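Local coordinates for cell division control protein 4 (PDB 3V7D) that recognises phosphorylated targets, among them the CDK inhibitor SIC1, as the substrate-binding subunit of an SCF E3 ubiquitin ligase, directing their ubiquitination and proteasomal degradation, at residues S277-I282 / Y318-K323; R312-I317 / T352-L357; D331-I336 / M345-G350; L360-L365 / V401-L406. The protein carries 1 engineered substitution. One frame throughout, in Å; residues are numbered along the deposited sequence.

Interaction 1 (S277-I282 / Y318-K323)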
loop_
_atom_site.group_PDB
_atom_site.type_symbol
_atom_site.label_atom_id
_atom_site.label_comp_id
_atom_site.label_asym_id
_atom_site.label_seq_id
_atom_site.Cartn_x
_atom_site.Cartn_y
_atom_site.Cartn_z
ATOM N N SER B 277 -13.746 -6.762 13.317
ATOM C CA SER B 277 -12.706 -5.885 12.791
ATOM C C SER B 277 -12.679 -4.597 13.597
ATOM O O SER B 277 -13.689 -3.903 13.693
ATOM C CB SER B 277 -12.971 -5.577 11.314
ATOM O OG SER B 277 -12.065 -4.607 10.814
ATOM N N GLY B 278 -11.530 -4.277 14.180
ATOM C CA GLY B 278 -11.433 -3.093 15.015
ATOM C C GLY B 278 -10.168 -2.273 14.850
ATOM O O GLY B 278 -9.169 -2.741 14.308
ATOM N N HIS B 279 -10.228 -1.033 15.324
ATOM C CA HIS B 279 -9.069 -0.152 15.379
ATOM C C HIS B 279 -9.308 0.892 16.461
ATOM O O HIS B 279 -10.383 1.492 16.526
ATOM C CB HIS B 279 -8.839 0.530 14.032
ATOM C CG HIS B 279 -7.675 1.473 14.025
ATOM N ND1 HIS B 279 -6.423 1.106 13.580
ATOM C CD2 HIS B 279 -7.575 2.767 14.413
ATOM C CE1 HIS B 279 -5.601 2.135 13.692
ATOM N NE2 HIS B 279 -6.275 3.154 14.195
ATOM N N GLY B 280 -8.308 1.112 17.309
ATOM C CA GLY B 280 -8.472 1.995 18.446
ATOM C C GLY B 280 -9.587 1.489 19.341
ATOM O O GLY B 280 -9.674 0.290 19.599
ATOM N N ASN B 281 -10.452 2.391 19.796
ATOM C CA ASN B 281 -11.546 2.019 20.691
ATOM C C ASN B 281 -12.795 1.544 19.954
ATOM O O ASN B 281 -13.783 1.163 20.579
ATOM C CB ASN B 281 -11.908 3.180 21.625
ATOM C CG ASN B 281 -12.469 4.380 20.880
ATOM O OD1 ASN B 281 -11.916 4.812 19.867
ATOM N ND2 ASN B 281 -13.576 4.919 21.374
ATOM N N ILE B 282 -12.752 1.574 18.626
ATOM C CA ILE B 282 -13.901 1.170 17.826
ATOM C C ILE B 282 -13.741 -0.234 17.254
ATOM O O ILE B 282 -12.736 -0.546 16.613
ATOM C CB ILE B 282 -14.165 2.155 16.679
ATOM C CG1 ILE B 282 -14.444 3.548 17.237
ATOM C CG2 ILE B 282 -15.347 1.687 15.845
ATOM C CD1 ILE B 282 -15.703 3.620 18.076
ATOM N N TYR B 318 -13.528 -2.690 9.336
ATOM C CA TYR B 318 -13.655 -1.330 9.831
ATOM C C TYR B 318 -12.628 -0.446 9.130
ATOM O O TYR B 318 -11.438 -0.509 9.424
ATOM C CB TYR B 318 -13.471 -1.280 11.352
ATOM C CG TYR B 318 -13.422 0.120 11.925
ATOM C CD1 TYR B 318 -14.265 1.118 11.450
ATOM C CD2 TYR B 318 -12.544 0.440 12.957
ATOM C CE1 TYR B 318 -14.226 2.400 11.975
ATOM C CE2 TYR B 318 -12.501 1.721 13.492
ATOM C CZ TYR B 318 -13.345 2.695 12.994
ATOM O OH TYR B 318 -13.311 3.970 13.513
ATOM N N ASP B 319 -13.099 0.360 8.185
ATOM C CA ASP B 319 -12.253 1.342 7.524
ATOM C C ASP B 319 -12.112 2.541 8.453
ATOM O O ASP B 319 -12.924 3.461 8.406
ATOM C CB ASP B 319 -12.885 1.776 6.197
ATOM C CG ASP B 319 -11.964 2.658 5.363
ATOM O OD1 ASP B 319 -10.917 3.107 5.876
ATOM O OD2 ASP B 319 -12.301 2.911 4.186
ATOM N N HIS B 320 -11.084 2.524 9.299
ATOM C CA HIS B 320 -10.900 3.576 10.296
ATOM C C HIS B 320 -10.362 4.867 9.683
ATOM O O HIS B 320 -10.592 5.953 10.209
ATOM C CB HIS B 320 -9.974 3.104 11.421
ATOM C CG HIS B 320 -8.612 2.705 10.951
ATOM N ND1 HIS B 320 -8.336 1.452 10.449
ATOM C CD2 HIS B 320 -7.448 3.395 10.900
ATOM C CE1 HIS B 320 -7.062 1.385 10.110
ATOM N NE2 HIS B 320 -6.500 2.551 10.374
ATOM N N GLU B 321 -9.641 4.748 8.573
ATOM C CA GLU B 321 -9.121 5.928 7.896
ATOM C C GLU B 321 -10.259 6.830 7.413
ATOM O O GLU B 321 -10.192 8.049 7.542
ATOM C CB GLU B 321 -8.221 5.535 6.724
ATOM C CG GLU B 321 -7.600 6.729 6.016
ATOM C CD GLU B 321 -6.907 6.353 4.721
ATOM O OE1 GLU B 321 -6.436 5.202 4.606
ATOM O OE2 GLU B 321 -6.842 7.213 3.816
ATOM N N ARG B 322 -11.307 6.220 6.869
ATOM C CA ARG B 322 -12.426 6.980 6.328
ATOM C C ARG B 322 -13.622 6.986 7.271
ATOM O O ARG B 322 -14.636 7.625 6.986
ATOM C CB ARG B 322 -12.842 6.414 4.970
ATOM C CG ARG B 322 -11.710 6.355 3.969
ATOM C CD ARG B 322 -12.174 5.795 2.635
ATOM N NE ARG B 322 -11.081 5.765 1.671
ATOM C CZ ARG B 322 -10.159 4.811 1.619
ATOM N NH1 ARG B 322 -10.195 3.801 2.482
ATOM N NH2 ARG B 322 -9.196 4.867 0.708
ATOM N N LYS B 323 -13.488 6.281 8.392
ATOM C CA LYS B 323 -14.572 6.121 9.361
ATOM C C LYS B 323 -15.800 5.501 8.708
ATOM O O LYS B 323 -16.891 6.076 8.723
ATOM C CB LYS B 323 -14.926 7.453 10.030
ATOM C CG LYS B 323 -13.801 8.045 10.866
ATOM C CD LYS B 323 -14.311 9.171 11.754
ATOM C CE LYS B 323 -15.315 8.661 12.781
ATOM N NZ LYS B 323 -14.664 7.904 13.893
#
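In the WD40 propeller, the ends of two innermost strands from adjacent blades meet here, and the stacked rings of H279 and H320 mark the contact. The imidazoles stack face to face, centroids 3.5 Å apart and planes at 2°. H279 sends CG anti to its backbone N, whereas H320 tucks CG between N and the carbonyl carbon (chi1 59°), which stands the two rings opposite one another. So close an overlap makes it unlikely that both rings are protonated at once. With an alanine here in place of H320, one face of the H279 ring would probably lose its cover and that imidazole would be freer to turn.

Next to the stack, Y318 is sandwiched: I282 CG2 lies 3.9 Å from the ring centroid in a CH-pi contact over one face, while H320 CA lies over the other. H279 N comes to the ring edge, 3.6 Å from Y318 CD2. Further back along the strands, Y318 N donates to S277 OG (2.8 Å, 169°), a nearly straight bond joining the blades. I282 is brought alongside by the type II' turn H279-I282, a tight hairpin turn linking the first two strands of a WD40 blade.

Interaction 2 (R312-I317 / T352-L357)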
loop_
_atom_site.group_PDB
_atom_site.type_symbol
_atom_site.label_atom_id
_atom_site.label_comp_id
_atom_site.label_asym_id
_atom_site.label_seq_id
_atom_site.Cartn_x
_atom_site.Cartn_y
_atom_site.Cartn_z
ATOM N N ARG B 312 -26.998 -13.865 6.380
ATOM C CA ARG B 312 -25.801 -13.914 7.223
ATOM C C ARG B 312 -24.687 -12.949 6.814
ATOM O O ARG B 312 -24.406 -12.777 5.631
ATOM C CB ARG B 312 -25.221 -15.327 7.220
ATOM C CG ARG B 312 -26.116 -16.397 7.800
ATOM C CD ARG B 312 -25.432 -17.750 7.688
ATOM N NE ARG B 312 -26.026 -18.746 8.572
ATOM C CZ ARG B 312 -25.544 -19.973 8.738
ATOM N NH1 ARG B 312 -24.455 -20.356 8.081
ATOM N NH2 ARG B 312 -26.149 -20.816 9.565
ATOM N N ILE B 313 -24.057 -12.330 7.807
ATOM C CA ILE B 313 -22.855 -11.550 7.572
ATOM C C ILE B 313 -21.654 -12.472 7.750
ATOM O O ILE B 313 -21.523 -13.138 8.777
ATOM C CB ILE B 313 -22.716 -10.382 8.562
ATOM C CG1 ILE B 313 -24.042 -9.633 8.726
ATOM C CG2 ILE B 313 -21.591 -9.454 8.119
ATOM C CD1 ILE B 313 -24.492 -8.894 7.491
ATOM N N TYR B 314 -20.780 -12.513 6.754
ATOM C CA TYR B 314 -19.637 -13.415 6.794
ATOM C C TYR B 314 -18.315 -12.684 6.995
ATOM O O TYR B 314 -17.345 -13.262 7.477
ATOM C CB TYR B 314 -19.587 -14.275 5.531
ATOM C CG TYR B 314 -20.345 -15.573 5.668
ATOM C CD1 TYR B 314 -21.706 -15.639 5.403
ATOM C CD2 TYR B 314 -19.702 -16.732 6.083
ATOM C CE1 TYR B 314 -22.402 -16.827 5.535
ATOM C CE2 TYR B 314 -20.386 -17.922 6.216
ATOM C CZ TYR B 314 -21.735 -17.967 5.943
ATOM O OH TYR B 314 -22.418 -19.157 6.080
ATOM N N SER B 315 -18.284 -11.406 6.639
ATOM C CA SER B 315 -17.049 -10.644 6.710
ATOM C C SER B 315 -17.314 -9.160 6.895
ATOM O O SER B 315 -18.214 -8.595 6.269
ATOM C CB SER B 315 -16.235 -10.862 5.434
ATOM O OG SER B 315 -15.020 -10.144 5.485
ATOM N N THR B 316 -16.522 -8.527 7.752
ATOM C CA THR B 316 -16.576 -7.077 7.874
ATOM C C THR B 316 -15.195 -6.446 8.028
ATOM O O THR B 316 -14.267 -7.043 8.584
ATOM C CB THR B 316 -17.479 -6.622 9.036
ATOM O OG1 THR B 316 -17.751 -5.221 8.905
ATOM C CG2 THR B 316 -16.814 -6.889 10.385
ATOM N N ILE B 317 -15.066 -5.231 7.518
ATOM C CA ILE B 317 -13.856 -4.451 7.709
ATOM C C ILE B 317 -14.220 -3.091 8.278
ATOM O O ILE B 317 -15.128 -2.425 7.782
ATOM C CB ILE B 317 -13.093 -4.257 6.390
ATOM C CG1 ILE B 317 -12.502 -5.591 5.919
ATOM C CG2 ILE B 317 -11.989 -3.216 6.557
ATOM C CD1 ILE B 317 -11.665 -5.471 4.670
ATOM N N THR B 352 -23.010 -13.011 -7.408
ATOM C CA THR B 352 -24.281 -13.729 -7.439
ATOM C C THR B 352 -24.273 -14.888 -6.453
ATOM O O THR B 352 -25.078 -15.812 -6.555
ATOM C CB THR B 352 -24.607 -14.256 -8.849
ATOM O OG1 THR B 352 -23.677 -15.286 -9.204
ATOM C CG2 THR B 352 -24.532 -13.128 -9.875
ATOM N N ALA B 353 -23.361 -14.833 -5.489
ATOM C CA ALA B 353 -23.275 -15.868 -4.471
ATOM C C ALA B 353 -22.827 -15.266 -3.144
ATOM O O ALA B 353 -22.586 -14.061 -3.056
ATOM C CB ALA B 353 -22.313 -16.959 -4.913
ATOM N N LEU B 354 -22.720 -16.112 -2.121
ATOM C CA LEU B 354 -22.221 -15.712 -0.806
ATOM C C LEU B 354 -20.925 -14.909 -0.920
ATOM O O LEU B 354 -19.939 -15.390 -1.477
ATOM C CB LEU B 354 -21.975 -16.965 0.039
ATOM C CG LEU B 354 -21.756 -16.887 1.554
ATOM C CD1 LEU B 354 -21.973 -18.263 2.164
ATOM C CD2 LEU B 354 -20.378 -16.377 1.920
ATOM N N VAL B 355 -20.923 -13.687 -0.397
ATOM C CA VAL B 355 -19.685 -12.917 -0.308
ATOM C C VAL B 355 -19.092 -13.079 1.090
ATOM O O VAL B 355 -19.613 -12.523 2.056
ATOM C CB VAL B 355 -19.898 -11.417 -0.602
ATOM C CG1 VAL B 355 -18.550 -10.710 -0.725
ATOM C CG2 VAL B 355 -20.718 -11.224 -1.878
ATOM N N GLY B 356 -18.008 -13.842 1.195
ATOM C CA GLY B 356 -17.430 -14.156 2.491
ATOM C C GLY B 356 -16.028 -13.631 2.737
ATOM O O GLY B 356 -15.472 -13.835 3.814
ATOM N N LEU B 357 -15.450 -12.948 1.754
ATOM C CA LEU B 357 -14.074 -12.475 1.884
ATOM C C LEU B 357 -13.921 -11.014 1.472
ATOM O O LEU B 357 -14.354 -10.613 0.389
ATOM C CB LEU B 357 -13.132 -13.356 1.052
ATOM C CG LEU B 357 -13.076 -14.840 1.420
ATOM C CD1 LEU B 357 -12.410 -15.661 0.321
ATOM C CD2 LEU B 357 -12.347 -15.016 2.740
#
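Y314 and L354 meet where two neighbouring blades of the WD40 propeller bring the starts of their innermost strands together. The strand segments 313-317 and 355-357 approach to 5.4 Å between axes but diverge by 49°, and no hydrogen bond joins the two segments, so the blades are held here by packing.

The apolar part rests on one ring. L354 crosses the Y314 side chain at about a right angle, with CG anti to its backbone N (chi1 -166°), and lays both methyls over the same ring: CD2 stands 4.0 Å from the Y314 centroid in a CH-pi contact, and L354 CD1 touches Y314 CE1 at 3.7 Å. Both residues also pack on the bound peptide, as does L357, so this seam between blades forms part of the peptide-binding surface.

Side chain to backbone packing follows along the strands. G356, without a side chain, lets its CA meet Y314 CB at 3.7 Å. S315 CB rests 3.5 Å from G356 O. Y314 and S315 sit together opposite A328 in a classic beta bulge, and both side chains are directed toward the 352-357 segment.

Polar and aromatic contacts steady the Y314 ring from the residues just before its strand and from the preceding blade. R312 makes a cation-pi contact with Y288, whose ring meets that of Y314. R312 NH1 donates to Y314 OH at 3.1 Å (153°), with the hydroxyl oxygen lying almost exactly in the guanidinium plane.

Interaction 3 (D331-I336 / M345-G350); sequences DTTIRI and MYTLQG
I334 with L348 and I336 with Y346 are the hydrogen-bonded pairs of an antiparallel hairpin, the two outer strands of a WD40 propeller blade. Their side chains share one sheet face but cross obliquely: I334 CB meets L348 CB at 3.9 Å, and I336 CG1 lies 4.0 Å from Y346 CB. I334 and L348 press on W377 of the next blade. On the other face R335 and T347 run side by side in the same direction, T347 OG1 lying over the guanidinium.

The pairing is tight, L348 N reaching I334 O at 2.7 Å and 177°. At M345 and Y346 a classic bulge makes I336 O a double acceptor, from M345 N at 2.7 Å and more distantly from Y346 N. M345 sets its SD beside I336 CG2.

At the other end Q349 folds back, bent at chi2 (64°), and brings its carboxamide against T332; NE2 donates to T332 OG1 at 3.3 Å with the hydroxyl near the amide plane. A valine in place of T332 would probably cost Q349 NE2 this acceptor and leave the carboxamide freer to rotate. D331 OD1 closes an Asx turn on T333 N, while OD2 bonds H309, the Asp-His pairing of WD repeats. At the open end of the hairpin a water donates to L348 O (2.9 Å) and accepts from G350 N at 3.1 Å.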
loop_
_atom_site.group_PDB
_atom_site.type_symbol
_atom_site.label_atom_id
_atom_site.label_comp_id
_atom_site.label_asym_id
_atom_site.label_seq_id
_atom_site.Cartn_x
_atom_site.Cartn_y
_atom_site.Cartn_z
ATOM N N ASP B 331 -26.336 -12.716 1.334
ATOM C CA ASP B 331 -27.323 -12.165 0.405
ATOM C C ASP B 331 -26.697 -11.665 -0.899
ATOM O O ASP B 331 -27.371 -11.035 -1.708
ATOM C CB ASP B 331 -28.184 -11.070 1.063
ATOM C CG ASP B 331 -27.386 -9.829 1.467
ATOM O OD1 ASP B 331 -26.268 -9.607 0.955
ATOM O OD2 ASP B 331 -27.901 -9.056 2.300
ATOM N N THR B 332 -25.404 -11.949 -1.075
ATOM C CA THR B 332 -24.627 -11.590 -2.269
ATOM C C THR B 332 -24.281 -10.104 -2.367
ATOM O O THR B 332 -23.629 -9.685 -3.323
ATOM C CB THR B 332 -25.306 -12.016 -3.600
ATOM O OG1 THR B 332 -26.403 -11.135 -3.879
ATOM C CG2 THR B 332 -25.801 -13.460 -3.538
ATOM N N THR B 333 -24.711 -9.306 -1.394
ATOM C CA THR B 333 -24.446 -7.871 -1.455
ATOM C C THR B 333 -23.307 -7.453 -0.537
ATOM O O THR B 333 -22.979 -8.142 0.436
ATOM C CB THR B 333 -25.693 -7.026 -1.102
ATOM O OG1 THR B 333 -25.931 -7.077 0.310
ATOM C CG2 THR B 333 -26.920 -7.527 -1.845
ATOM N N ILE B 334 -22.704 -6.315 -0.865
ATOM C CA ILE B 334 -21.732 -5.666 -0.002
ATOM C C ILE B 334 -22.282 -4.300 0.369
ATOM O O ILE B 334 -22.731 -3.553 -0.500
ATOM C CB ILE B 334 -20.396 -5.461 -0.720
ATOM C CG1 ILE B 334 -19.811 -6.805 -1.153
ATOM C CG2 ILE B 334 -19.424 -4.720 0.177
ATOM C CD1 ILE B 334 -18.785 -6.686 -2.259
ATOM N N ARG B 335 -22.257 -3.967 1.654
ATOM C CA ARG B 335 -22.761 -2.668 2.087
ATOM C C ARG B 335 -21.677 -1.783 2.677
ATOM O O ARG B 335 -20.798 -2.249 3.395
ATOM C CB ARG B 335 -23.923 -2.825 3.076
ATOM C CG ARG B 335 -25.209 -3.292 2.420
ATOM C CD ARG B 335 -26.365 -3.308 3.393
ATOM N NE ARG B 335 -27.640 -3.385 2.688
ATOM C CZ ARG B 335 -28.745 -2.758 3.079
ATOM N NH1 ARG B 335 -28.731 -2.005 4.171
ATOM N NH2 ARG B 335 -29.864 -2.881 2.380
ATOM N N ILE B 336 -21.756 -0.497 2.357
ATOM C CA ILE B 336 -20.848 0.498 2.899
ATOM C C ILE B 336 -21.636 1.372 3.862
ATOM O O ILE B 336 -22.678 1.914 3.503
ATOM C CB ILE B 336 -20.270 1.384 1.781
ATOM C CG1 ILE B 336 -19.685 0.517 0.659
ATOM C CG2 ILE B 336 -19.230 2.346 2.345
ATOM C CD1 ILE B 336 -18.515 -0.342 1.089
ATOM N N MET B 345 -24.469 3.908 3.235
ATOM C CA MET B 345 -23.967 4.768 2.171
ATOM C C MET B 345 -24.240 4.133 0.817
ATOM O O MET B 345 -24.936 4.710 -0.018
ATOM C CB MET B 345 -22.467 5.010 2.328
ATOM C CG MET B 345 -22.081 5.734 3.601
ATOM S SD MET B 345 -20.289 5.844 3.778
ATOM C CE MET B 345 -19.865 6.722 2.274
ATOM N N TYR B 346 -23.696 2.935 0.611
ATOM C CA TYR B 346 -23.815 2.251 -0.673
ATOM C C TYR B 346 -24.115 0.760 -0.534
ATOM O O TYR B 346 -23.710 0.115 0.437
ATOM C CB TYR B 346 -22.523 2.414 -1.477
ATOM C CG TYR B 346 -22.061 3.844 -1.636
ATOM C CD1 TYR B 346 -22.827 4.768 -2.330
ATOM C CD2 TYR B 346 -20.850 4.265 -1.101
ATOM C CE1 TYR B 346 -22.402 6.077 -2.485
ATOM C CE2 TYR B 346 -20.416 5.571 -1.249
ATOM C CZ TYR B 346 -21.196 6.473 -1.944
ATOM O OH TYR B 346 -20.767 7.772 -2.094
ATOM N N THR B 347 -24.833 0.223 -1.514
ATOM C CA THR B 347 -24.949 -1.216 -1.673
ATOM C C THR B 347 -24.271 -1.599 -2.981
ATOM O O THR B 347 -24.620 -1.087 -4.050
ATOM C CB THR B 347 -26.412 -1.698 -1.691
ATOM O OG1 THR B 347 -27.089 -1.238 -0.515
ATOM C CG2 THR B 347 -26.462 -3.220 -1.731
ATOM N N LEU B 348 -23.288 -2.485 -2.891
ATOM C CA LEU B 348 -22.545 -2.928 -4.059
ATOM C C LEU B 348 -23.059 -4.297 -4.476
ATOM O O LEU B 348 -23.125 -5.217 -3.662
ATOM C CB LEU B 348 -21.053 -3.017 -3.736
ATOM C CG LEU B 348 -20.432 -1.831 -2.995
ATOM C CD1 LEU B 348 -18.942 -2.057 -2.764
ATOM C CD2 LEU B 348 -20.669 -0.545 -3.765
ATOM N N GLN B 349 -23.428 -4.423 -5.744
ATOM C CA GLN B 349 -23.949 -5.674 -6.274
ATOM C C GLN B 349 -23.061 -6.162 -7.417
ATOM O O GLN B 349 -23.244 -5.761 -8.563
ATOM C CB GLN B 349 -25.387 -5.475 -6.765
ATOM C CG GLN B 349 -26.097 -6.758 -7.158
ATOM C CD GLN B 349 -26.278 -7.702 -5.985
ATOM O OE1 GLN B 349 -27.099 -7.459 -5.097
ATOM N NE2 GLN B 349 -25.508 -8.786 -5.972
ATOM N N GLY B 350 -22.090 -7.015 -7.102
ATOM C CA GLY B 350 -21.169 -7.519 -8.107
ATOM C C GLY B 350 -20.867 -9.000 -7.958
ATOM O O GLY B 350 -19.902 -9.514 -8.527
HETATM O O HOH W 1 -22.049 -7.838 -4.074
#

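Interaction 4 (L360-L365 / V401-L406)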
loop_
_atom_site.group_PDB
_atom_site.type_symbol
_atom_site.label_atom_id
_atom_site.label_comp_id
_atom_site.label_asym_id
_atom_site.label_seq_id
_atom_site.Cartn_x
_atom_site.Cartn_y
_atom_site.Cartn_z
ATOM N N LEU B 360 -8.981 -4.730 2.257
ATOM C CA LEU B 360 -8.859 -3.317 1.940
ATOM C C LEU B 360 -7.391 -2.941 1.822
ATOM O O LEU B 360 -6.637 -3.058 2.787
ATOM C CB LEU B 360 -9.539 -2.469 3.016
ATOM C CG LEU B 360 -9.598 -0.955 2.805
ATOM C CD1 LEU B 360 -10.330 -0.611 1.513
ATOM C CD2 LEU B 360 -10.262 -0.274 4.003
ATOM N N SER B 361 -6.982 -2.525 0.628
ATOM C CA SER B 361 -5.662 -1.939 0.439
ATOM C C SER B 361 -5.847 -0.433 0.358
ATOM O O SER B 361 -6.974 0.052 0.417
ATOM C CB SER B 361 -5.002 -2.457 -0.838
ATOM O OG SER B 361 -5.611 -1.898 -1.990
ATOM N N ASP B 362 -4.751 0.303 0.219
ATOM C CA ASP B 362 -4.818 1.761 0.161
ATOM C C ASP B 362 -5.777 2.276 -0.914
ATOM O O ASP B 362 -6.467 3.269 -0.700
ATOM C CB ASP B 362 -3.424 2.370 -0.050
ATOM C CG ASP B 362 -2.565 2.317 1.198
ATOM O OD1 ASP B 362 -3.125 2.412 2.312
ATOM O OD2 ASP B 362 -1.328 2.184 1.065
ATOM N N LYS B 363 -5.836 1.602 -2.061
ATOM C CA LYS B 363 -6.681 2.084 -3.152
ATOM C C LYS B 363 -7.837 1.157 -3.549
ATOM O O LYS B 363 -8.762 1.583 -4.242
ATOM C CB LYS B 363 -5.833 2.447 -4.378
ATOM C CG LYS B 363 -5.233 1.272 -5.100
ATOM C CD LYS B 363 -4.247 1.726 -6.178
ATOM C CE LYS B 363 -4.948 2.411 -7.347
ATOM N NZ LYS B 363 -4.040 2.620 -8.511
ATOM N N PHE B 364 -7.802 -0.095 -3.103
ATOM C CA PHE B 364 -8.830 -1.057 -3.503
ATOM C C PHE B 364 -9.572 -1.685 -2.325
ATOM O O PHE B 364 -8.950 -2.163 -1.377
ATOM C CB PHE B 364 -8.219 -2.203 -4.319
ATOM C CG PHE B 364 -7.547 -1.775 -5.584
ATOM C CD1 PHE B 364 -8.232 -1.047 -6.542
ATOM C CD2 PHE B 364 -6.235 -2.147 -5.839
ATOM C CE1 PHE B 364 -7.610 -0.671 -7.726
ATOM C CE2 PHE B 364 -5.606 -1.779 -7.013
ATOM C CZ PHE B 364 -6.297 -1.036 -7.961
ATOM N N LEU B 365 -10.899 -1.692 -2.389
ATOM C CA LEU B 365 -11.679 -2.643 -1.602
ATOM C C LEU B 365 -11.826 -3.865 -2.487
ATOM O O LEU B 365 -12.216 -3.747 -3.650
ATOM C CB LEU B 365 -13.062 -2.091 -1.247
ATOM C CG LEU B 365 -14.026 -3.095 -0.597
ATOM C CD1 LEU B 365 -13.530 -3.546 0.776
ATOM C CD2 LEU B 365 -15.442 -2.531 -0.494
ATOM N N VAL B 401 -4.136 -9.240 -1.143
ATOM C CA VAL B 401 -4.033 -8.175 -2.126
ATOM C C VAL B 401 -3.241 -6.962 -1.646
ATOM O O VAL B 401 -3.234 -6.626 -0.457
ATOM C CB VAL B 401 -5.442 -7.733 -2.584
ATOM C CG1 VAL B 401 -6.132 -6.912 -1.494
ATOM C CG2 VAL B 401 -5.373 -6.953 -3.893
ATOM N N SER B 402 -2.557 -6.327 -2.591
ATOM C CA SER B 402 -1.949 -5.026 -2.380
ATOM C C SER B 402 -2.408 -4.146 -3.534
ATOM O O SER B 402 -3.220 -4.575 -4.352
ATOM C CB SER B 402 -0.427 -5.136 -2.391
ATOM O OG SER B 402 0.039 -5.453 -3.695
ATOM N N ASP B 403 -1.888 -2.926 -3.614
ATOM C CA ASP B 403 -2.234 -2.039 -4.717
ATOM C C ASP B 403 -1.710 -2.578 -6.044
ATOM O O ASP B 403 -2.242 -2.262 -7.099
ATOM C CB ASP B 403 -1.691 -0.629 -4.484
ATOM C CG ASP B 403 -2.406 0.101 -3.362
ATOM O OD1 ASP B 403 -3.536 -0.296 -2.995
ATOM O OD2 ASP B 403 -1.830 1.084 -2.850
ATOM N N ASN B 404 -0.673 -3.405 -5.978
ATOM C CA ASN B 404 0.001 -3.890 -7.172
ATOM C C ASN B 404 -0.346 -5.325 -7.570
ATOM O O ASN B 404 -0.334 -5.666 -8.750
ATOM C CB ASN B 404 1.513 -3.761 -6.995
ATOM C CG ASN B 404 1.974 -2.316 -6.989
ATOM O OD1 ASN B 404 1.474 -1.492 -7.751
ATOM N ND2 ASN B 404 2.929 -2.001 -6.126
ATOM N N ILE B 405 -0.664 -6.158 -6.583
ATOM C CA ILE B 405 -0.788 -7.593 -6.798
ATOM C C ILE B 405 -2.030 -8.180 -6.135
ATOM O O ILE B 405 -2.356 -7.836 -5.002
ATOM C CB ILE B 405 0.458 -8.335 -6.251
ATOM C CG1 ILE B 405 1.687 -8.044 -7.115
ATOM C CG2 ILE B 405 0.224 -9.838 -6.193
ATOM C CD1 ILE B 405 1.680 -8.785 -8.438
ATOM N N LEU B 406 -2.719 -9.062 -6.855
ATOM C CA LEU B 406 -3.748 -9.915 -6.274
ATOM C C LEU B 406 -3.316 -11.379 -6.390
ATOM O O LEU B 406 -2.917 -11.833 -7.463
ATOM C CB LEU B 406 -5.087 -9.716 -6.988
ATOM C CG LEU B 406 -6.203 -10.734 -6.711
ATOM C CD1 LEU B 406 -6.717 -10.609 -5.287
ATOM C CD2 LEU B 406 -7.361 -10.614 -7.720
HETATM O O HOH W 2 -4.511 -5.387 2.409
HETATM O O HOH W 3 -2.728 -0.257 -9.189
#
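D403 reaches across from one turn to the next and plugs its carboxylate into the turn at S361-K363, so that the first inter-strand turns of two adjacent WD40 blades are joined through one oxygen. This is the tight part. D403 OD1 accepts from S361 OG at 2.8 Å, nearly in line with its own C-O bond, and from K363 N at 3.1 Å, on the syn side but tilted out of the carboxylate plane, with an N-H...O angle of 150°. S361 OG, set between its backbone N and carbonyl carbon (chi1 73°), also accepts from F364 N at 3.0 Å, an ST motif, so the hydroxyl is fixed as a relay between the turn and the aspartate. K363 CG lies over the F364 ring and 3.1 Å from D403 OD1, and the ring edge is met in plane by D403 O, 3.4 Å from F364 CE2.

The outer side is looser and partly water-mediated. K363 NZ stays well away from the carboxylate and instead donates to a water that in turn donates to D403 O (2.9 Å). D362 is exposed, its OD2 4.1 Å from D403 OD2 with the carboxylate planes 55° apart; such like charges would probably weaken each other's ionisation somewhat, while the two donors on OD1 would help D403 keep its charge.

Around the contact, F364 meets F386 edge-to-face on strand 384-389. Beyond D403, N404 bonds E63 and Y106, and I405 packs on W105 and Y106, placing the 401-406 turn against helix 87-106 and the loop at E63.

All four contacts belong to consecutive blades of one propeller. Interactions 1 and 4 join the same kind of turn, interaction 4 two blades further on, with centres 18 Å apart; R322 and D362 link them by a weak hydrogen bond. Interaction 2 shares strand 313-319 with interaction 1, S277 CB lying 3.4 Å from T316 O, but sits at the strand's other end, about 19 Å away between centres, where the bound peptide packs. Interaction 3 is nested within the chain loop that interaction 2 closes, about 10 Å off between centres, and A353 O approaches T332 CG2 at 3.3 Å. Substrate binding and the helix-facing turns of interaction 4 thus lie at separate ends of the blades.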